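Local coordinates for tubulin-like protein CetZ1 (Haloferax volcanii, PDB 4B46) that binds and probably hydrolyses GTP as a tubulin-like cytoskeletal protein that controls cell shape, being essential for the rod-shaped cells needed for efficient swimming, at residues Leu165-Asn169 / Asp170-Lys174; Val352-Ile355 / Lys356-Gln359. One frame throughout, in Å; residues are numbered along the deposited sequence.

Contact 1: residues Leu165-Asn169 / Asp170-Lys174; sequences LVFDN and DAWRK. With GDP (guanosine-5'-diphosphate), chain B.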
loop_
_atom_site.group_PDB
_atom_site.type_symbol
_atom_site.label_atom_id
_atom_site.label_comp_id
_atom_site.label_asym_id
_atom_site.label_seq_id
_atom_site.Cartn_x
_atom_site.Cartn_y
_atom_site.Cartn_z
ATOM N N LEU A 165 1.662 2.825 -4.625
ATOM C CA LEU A 165 0.291 2.489 -4.284
ATOM C C LEU A 165 -0.148 3.487 -3.225
ATOM O O LEU A 165 0.594 3.751 -2.279
ATOM C CB LEU A 165 0.202 1.076 -3.686
ATOM C CG LEU A 165 0.601 -0.227 -4.423
ATOM C CD1 LEU A 165 -0.436 -0.641 -5.444
ATOM C CD2 LEU A 165 1.972 -0.190 -5.072
ATOM N N VAL A 166 -1.353 4.029 -3.368
ATOM C CA VAL A 166 -1.812 5.084 -2.460
ATOM C C VAL A 166 -3.109 4.699 -1.747
ATOM O O VAL A 166 -4.036 4.147 -2.355
ATOM C CB VAL A 166 -1.993 6.425 -3.212
ATOM C CG1 VAL A 166 -2.555 7.536 -2.286
ATOM C CG2 VAL A 166 -0.682 6.859 -3.849
ATOM N N PHE A 167 -3.153 4.981 -0.450
ATOM C CA PHE A 167 -4.384 4.924 0.323
ATOM C C PHE A 167 -4.601 6.300 0.950
ATOM O O PHE A 167 -3.725 6.813 1.651
ATOM C CB PHE A 167 -4.320 3.832 1.400
ATOM C CG PHE A 167 -5.621 3.630 2.126
ATOM C CD1 PHE A 167 -5.953 4.422 3.217
ATOM C CD2 PHE A 167 -6.519 2.657 1.704
ATOM C CE1 PHE A 167 -7.159 4.248 3.884
ATOM C CE2 PHE A 167 -7.729 2.473 2.359
ATOM C CZ PHE A 167 -8.049 3.273 3.453
ATOM N N ASP A 168 -5.758 6.905 0.692
ATOM C CA ASP A 168 -6.035 8.258 1.177
ATOM C C ASP A 168 -6.933 8.224 2.422
ATOM O O ASP A 168 -8.132 7.968 2.311
ATOM C CB ASP A 168 -6.695 9.068 0.047
ATOM C CG ASP A 168 -6.798 10.562 0.355
ATOM O OD1 ASP A 168 -6.483 10.991 1.491
ATOM O OD2 ASP A 168 -7.191 11.317 -0.559
ATOM N N ASN A 169 -6.364 8.483 3.602
ATOM C CA ASN A 169 -7.180 8.557 4.822
ATOM C C ASN A 169 -8.360 9.510 4.693
ATOM O O ASN A 169 -9.396 9.301 5.315
ATOM C CB ASN A 169 -6.357 9.001 6.037
ATOM C CG ASN A 169 -5.472 7.897 6.591
ATOM O OD1 ASN A 169 -5.597 6.723 6.220
ATOM N ND2 ASN A 169 -4.574 8.271 7.495
ATOM N N ASP A 170 -8.206 10.569 3.906
ATOM C CA ASP A 170 -9.279 11.561 3.818
ATOM C C ASP A 170 -10.564 10.976 3.206
ATOM O O ASP A 170 -11.668 11.429 3.509
ATOM C CB ASP A 170 -8.828 12.795 3.033
ATOM C CG ASP A 170 -9.815 13.941 3.144
ATOM O OD1 ASP A 170 -10.156 14.322 4.283
ATOM O OD2 ASP A 170 -10.253 14.463 2.097
ATOM N N ALA A 171 -10.416 9.962 2.364
ATOM C CA ALA A 171 -11.575 9.335 1.725
ATOM C C ALA A 171 -12.190 8.269 2.620
ATOM O O ALA A 171 -13.274 7.772 2.343
ATOM C CB ALA A 171 -11.173 8.717 0.383
ATOM N N TRP A 172 -11.480 7.900 3.680
ATOM C CA TRP A 172 -11.911 6.796 4.525
ATOM C C TRP A 172 -12.111 7.215 5.988
ATOM O O TRP A 172 -12.087 6.379 6.891
ATOM C CB TRP A 172 -10.904 5.651 4.435
ATOM C CG TRP A 172 -10.846 5.041 3.051
ATOM C CD1 TRP A 172 -10.133 5.493 1.988
ATOM C CD2 TRP A 172 -11.551 3.878 2.601
ATOM N NE1 TRP A 172 -10.349 4.684 0.894
ATOM C CE2 TRP A 172 -11.208 3.678 1.250
ATOM C CE3 TRP A 172 -12.439 2.987 3.210
ATOM C CZ2 TRP A 172 -11.723 2.623 0.493
ATOM C CZ3 TRP A 172 -12.944 1.941 2.465
ATOM C CH2 TRP A 172 -12.584 1.765 1.120
ATOM N N ARG A 173 -12.307 8.508 6.219
ATOM C CA ARG A 173 -12.461 9.001 7.587
ATOM C C ARG A 173 -13.651 8.371 8.306
ATOM O O ARG A 173 -14.684 8.086 7.700
ATOM C CB ARG A 173 -12.552 10.530 7.609
ATOM C CG ARG A 173 -11.203 11.203 7.485
ATOM C CD ARG A 173 -11.249 12.425 6.593
ATOM N NE ARG A 173 -11.995 13.526 7.174
ATOM C CZ ARG A 173 -12.905 14.238 6.520
ATOM N NH1 ARG A 173 -13.191 13.956 5.253
ATOM N NH2 ARG A 173 -13.530 15.230 7.135
ATOM N N LYS A 174 -13.483 8.130 9.600
ATOM C CA LYS A 174 -14.542 7.547 10.411
ATOM C C LYS A 174 -14.978 8.613 11.422
ATOM O O LYS A 174 -14.248 8.936 12.359
ATOM C CB LYS A 174 -14.039 6.269 11.089
ATOM C CG LYS A 174 -13.038 5.491 10.219
ATOM C CD LYS A 174 -13.366 4.005 10.106
ATOM C CE LYS A 174 -14.093 3.643 8.805
ATOM N NZ LYS A 174 -13.230 3.639 7.561
HETATM P PB GDP B . 5.614 9.728 11.757
HETATM O O1B GDP B . 6.359 10.983 12.113
HETATM O O2B GDP B . 5.861 8.612 12.746
HETATM O O3B GDP B . 6.014 9.328 10.361
HETATM O O3A GDP B . 4.076 10.164 11.801
HETATM P PA GDP B . 2.852 9.144 11.933
HETATM O O1A GDP B . 3.103 7.871 11.198
HETATM O O2A GDP B . 2.521 8.932 13.384
HETATM O "O5'" GDP B . 1.678 10.012 11.243
HETATM C "C5'" GDP B . 1.836 10.361 9.866
HETATM C "C4'" GDP B . 0.476 10.378 9.193
HETATM O "O4'" GDP B . -0.039 9.060 9.114
HETATM C "C3'" GDP B . -0.562 11.110 10.022
HETATM O "O3'" GDP B . -0.532 12.481 9.649
HETATM C "C2'" GDP B . -1.877 10.436 9.660
HETATM O "O2'" GDP B . -2.380 10.948 8.425
HETATM C "C1'" GDP B . -1.471 9.036 9.311
HETATM N N9 GDP B . -1.622 8.013 10.354
HETATM C C8 GDP B . -1.104 8.024 11.600
HETATM N N7 GDP B . -1.385 6.856 12.238
HETATM C C5 GDP B . -2.065 6.072 11.364
HETATM C C6 GDP B . -2.646 4.713 11.362
HETATM O O6 GDP B . -2.580 3.966 12.373
HETATM N N1 GDP B . -3.259 4.310 10.241
HETATM C C2 GDP B . -3.362 5.072 9.138
HETATM N N2 GDP B . -4.015 4.577 8.060
HETATM N N3 GDP B . -2.847 6.320 9.062
HETATM C C4 GDP B . -2.201 6.845 10.124
#

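Contact 2: residues Val352-Ile355 / Lys356-Gln359; sequences VPRI and KELQ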
loop_
_atom_site.group_PDB
_atom_site.type_symbol
_atom_site.label_atom_id
_atom_site.label_comp_id
_atom_site.label_asym_id
_atom_site.label_seq_id
_atom_site.Cartn_x
_atom_site.Cartn_y
_atom_site.Cartn_z
ATOM N N VAL A 352 -5.735 12.968 -11.315
ATOM C CA VAL A 352 -6.322 12.673 -10.020
ATOM C C VAL A 352 -6.413 13.974 -9.217
ATOM O O VAL A 352 -5.392 14.591 -8.912
ATOM C CB VAL A 352 -5.482 11.618 -9.278
ATOM C CG1 VAL A 352 -6.142 11.236 -7.976
ATOM C CG2 VAL A 352 -5.287 10.372 -10.178
ATOM N N PRO A 353 -7.641 14.418 -8.908
ATOM C CA PRO A 353 -7.834 15.683 -8.185
ATOM C C PRO A 353 -6.971 15.778 -6.926
ATOM O O PRO A 353 -6.311 16.793 -6.710
ATOM C CB PRO A 353 -9.328 15.659 -7.827
ATOM C CG PRO A 353 -9.943 14.873 -8.947
ATOM C CD PRO A 353 -8.925 13.802 -9.298
ATOM N N ARG A 354 -6.958 14.721 -6.128
ATOM C CA ARG A 354 -6.196 14.720 -4.894
ATOM C C ARG A 354 -4.698 14.931 -5.153
ATOM O O ARG A 354 -4.033 15.659 -4.421
ATOM C CB ARG A 354 -6.435 13.415 -4.144
ATOM C CG ARG A 354 -5.555 13.215 -2.937
ATOM C CD ARG A 354 -5.809 14.277 -1.862
ATOM N NE ARG A 354 -5.769 13.675 -0.532
ATOM C CZ ARG A 354 -5.463 14.324 0.586
ATOM N NH1 ARG A 354 -5.145 15.613 0.547
ATOM N NH2 ARG A 354 -5.458 13.679 1.747
ATOM N N ILE A 355 -4.177 14.300 -6.203
ATOM C CA ILE A 355 -2.776 14.471 -6.570
ATOM C C ILE A 355 -2.509 15.873 -7.103
ATOM O O ILE A 355 -1.507 16.501 -6.751
ATOM C CB ILE A 355 -2.322 13.394 -7.581
ATOM C CG1 ILE A 355 -2.490 12.003 -6.967
ATOM C CG2 ILE A 355 -0.871 13.629 -8.017
ATOM C CD1 ILE A 355 -1.922 11.905 -5.550
ATOM N N LYS A 356 -3.422 16.383 -7.926
ATOM C CA LYS A 356 -3.305 17.751 -8.421
ATOM C C LYS A 356 -3.339 18.784 -7.283
ATOM O O LYS A 356 -2.668 19.812 -7.362
ATOM C CB LYS A 356 -4.401 18.066 -9.453
ATOM C CG LYS A 356 -4.196 17.374 -10.802
ATOM C CD LYS A 356 -5.072 17.983 -11.889
ATOM C CE LYS A 356 -6.546 17.648 -11.682
ATOM N NZ LYS A 356 -7.426 18.246 -12.735
ATOM N N GLU A 357 -4.115 18.509 -6.237
ATOM C CA GLU A 357 -4.136 19.377 -5.061
ATOM C C GLU A 357 -2.762 19.434 -4.384
ATOM O O GLU A 357 -2.251 20.513 -4.088
ATOM C CB GLU A 357 -5.146 18.893 -4.023
ATOM C CG GLU A 357 -5.073 19.724 -2.724
ATOM C CD GLU A 357 -5.386 18.923 -1.479
ATOM O OE1 GLU A 357 -5.533 17.691 -1.588
ATOM O OE2 GLU A 357 -5.515 19.535 -0.387
ATOM N N LEU A 358 -2.198 18.260 -4.122
ATOM C CA LEU A 358 -0.914 18.151 -3.452
ATOM C C LEU A 358 0.188 18.839 -4.252
ATOM O O LEU A 358 0.999 19.579 -3.690
ATOM C CB LEU A 358 -0.559 16.687 -3.200
ATOM C CG LEU A 358 -1.448 15.958 -2.195
ATOM C CD1 LEU A 358 -0.958 14.523 -2.026
ATOM C CD2 LEU A 358 -1.465 16.681 -0.860
ATOM N N GLN A 359 0.212 18.608 -5.562
ATOM C CA GLN A 359 1.165 19.300 -6.423
ATOM C C GLN A 359 1.045 20.822 -6.285
ATOM O O GLN A 359 2.054 21.522 -6.174
ATOM C CB GLN A 359 1.013 18.851 -7.884
ATOM C CG GLN A 359 1.345 17.374 -8.084
ATOM C CD GLN A 359 1.043 16.853 -9.486
ATOM O OE1 GLN A 359 0.232 17.421 -10.224
ATOM N NE2 GLN A 359 1.694 15.757 -9.852
#

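Contact 1: residues Leu165-Asn169 / Asp170-Lys174
F167 and W172 meet in a local offset stack across the turn that ends strand 163-168, at the guanine end of the nucleotide pocket in the GTPase domain. F167 CZ sits over one face of the indole, 3.3 Å from W172 CG and nearer the rim than the middle; the phenyl ring and the five-membered ring of the indole are inclined by 28°, their centroids 4.2 Å apart. Backbone bonds round the turn bring the indole back over the strand: A171 N donates to D168 O, and W172 N to N169 O at 3.0 Å. The carboxylate of D168 braces the same turn, its OD1 taking D170 N at 3.0 Å from above the carboxylate plane, while OD2 serves R354. Between these residues N169 turns its amide to the ligand. With its CG anti to the carbonyl carbon (chi1 -76°), its amide reads the minor-groove edge of guanine: ND2 gives a nearly straight bond to GDP N3 (3.0 Å, 170°), and OD1 accepts from GDP N2 at 3.2 Å. The asparagine is a GTP-binding residue; N187 OD1 is also hydrogen-bonded to the GDP. Replacing W172 by an alanine would remove the indole and is likely to leave F167 without its stacking partner and L283 O without the donor NE1. Strand 163-168 runs between strands 131-137 and 228-237 in the central sheet, while helix 179-198 packs on both aromatic side chains through I186, E189 and R193.

Contact 2: residues Val352-Ile355 / Lys356-Gln359
R354 sends CG anti to its own nitrogen (chi1 172°) and then bends at chi2 and chi3, while E357, one turn on, also starts with CG anti to the backbone N (chi1 174°). The two side chains lie side by side, pointing the same way, and NH1 of R354 meets OE1 of E357 at 3.0 Å in a salt bridge. Guanidinium and carboxylate are nearly coplanar, 19° apart. OE1 is approached on its syn side and lies at the guanidinium edge, close to its plane, so the bond joins two flat groups edge to edge. The arginine is held from a second direction as well, since NE pairs with D168; two carboxylates thus share one positive charge, which is likely to steady its rotation. OE1 of E357 also lies 3.4 Å from R354 CD. This is an i to i+3 ion pair in the first turns of helix 353-366, with V352 at the N-cap and P353 opening the helix, where a missing amide hydrogen costs no helical bond. The i to i+4 backbone bonds begin at once: K356 N donates to V352 O at 2.8 Å, E357 N to P353 O at 2.8 Å, and Q359 N to I355 O at 3.0 Å. On another side of the helix I355 and L358 pack loosely, CD1 to CD1 at 4.5 Å, and I355 CG2 lies 3.8 Å from Q359 NE2, the two side chains crossing obliquely. Helix 144-160 receives this side, F154 against I355, A151 against L358 and Q155 against Q359, while T147 touches E357.

From the N terminus the chain first reaches contact 1, where strand 163-168 ends and the chain turns through N169-W172 before helix 179-198. Contact 2 comes much later, at the start of helix 353-366, beyond strand 339-347. Each closes just a short local turn, and the two follow in series, neither nesting nor crossing. Their centres are 14 Å apart, yet they meet directly through D168 OD2 and R354 NE, 2.8 Å apart in a salt bridge, with R354 NH2 packed against D170 CB. The example illustrates how one ion pair between local motifs can tie the end of strand 163-168, next to the nucleotide-binding N169, to helix 353-366.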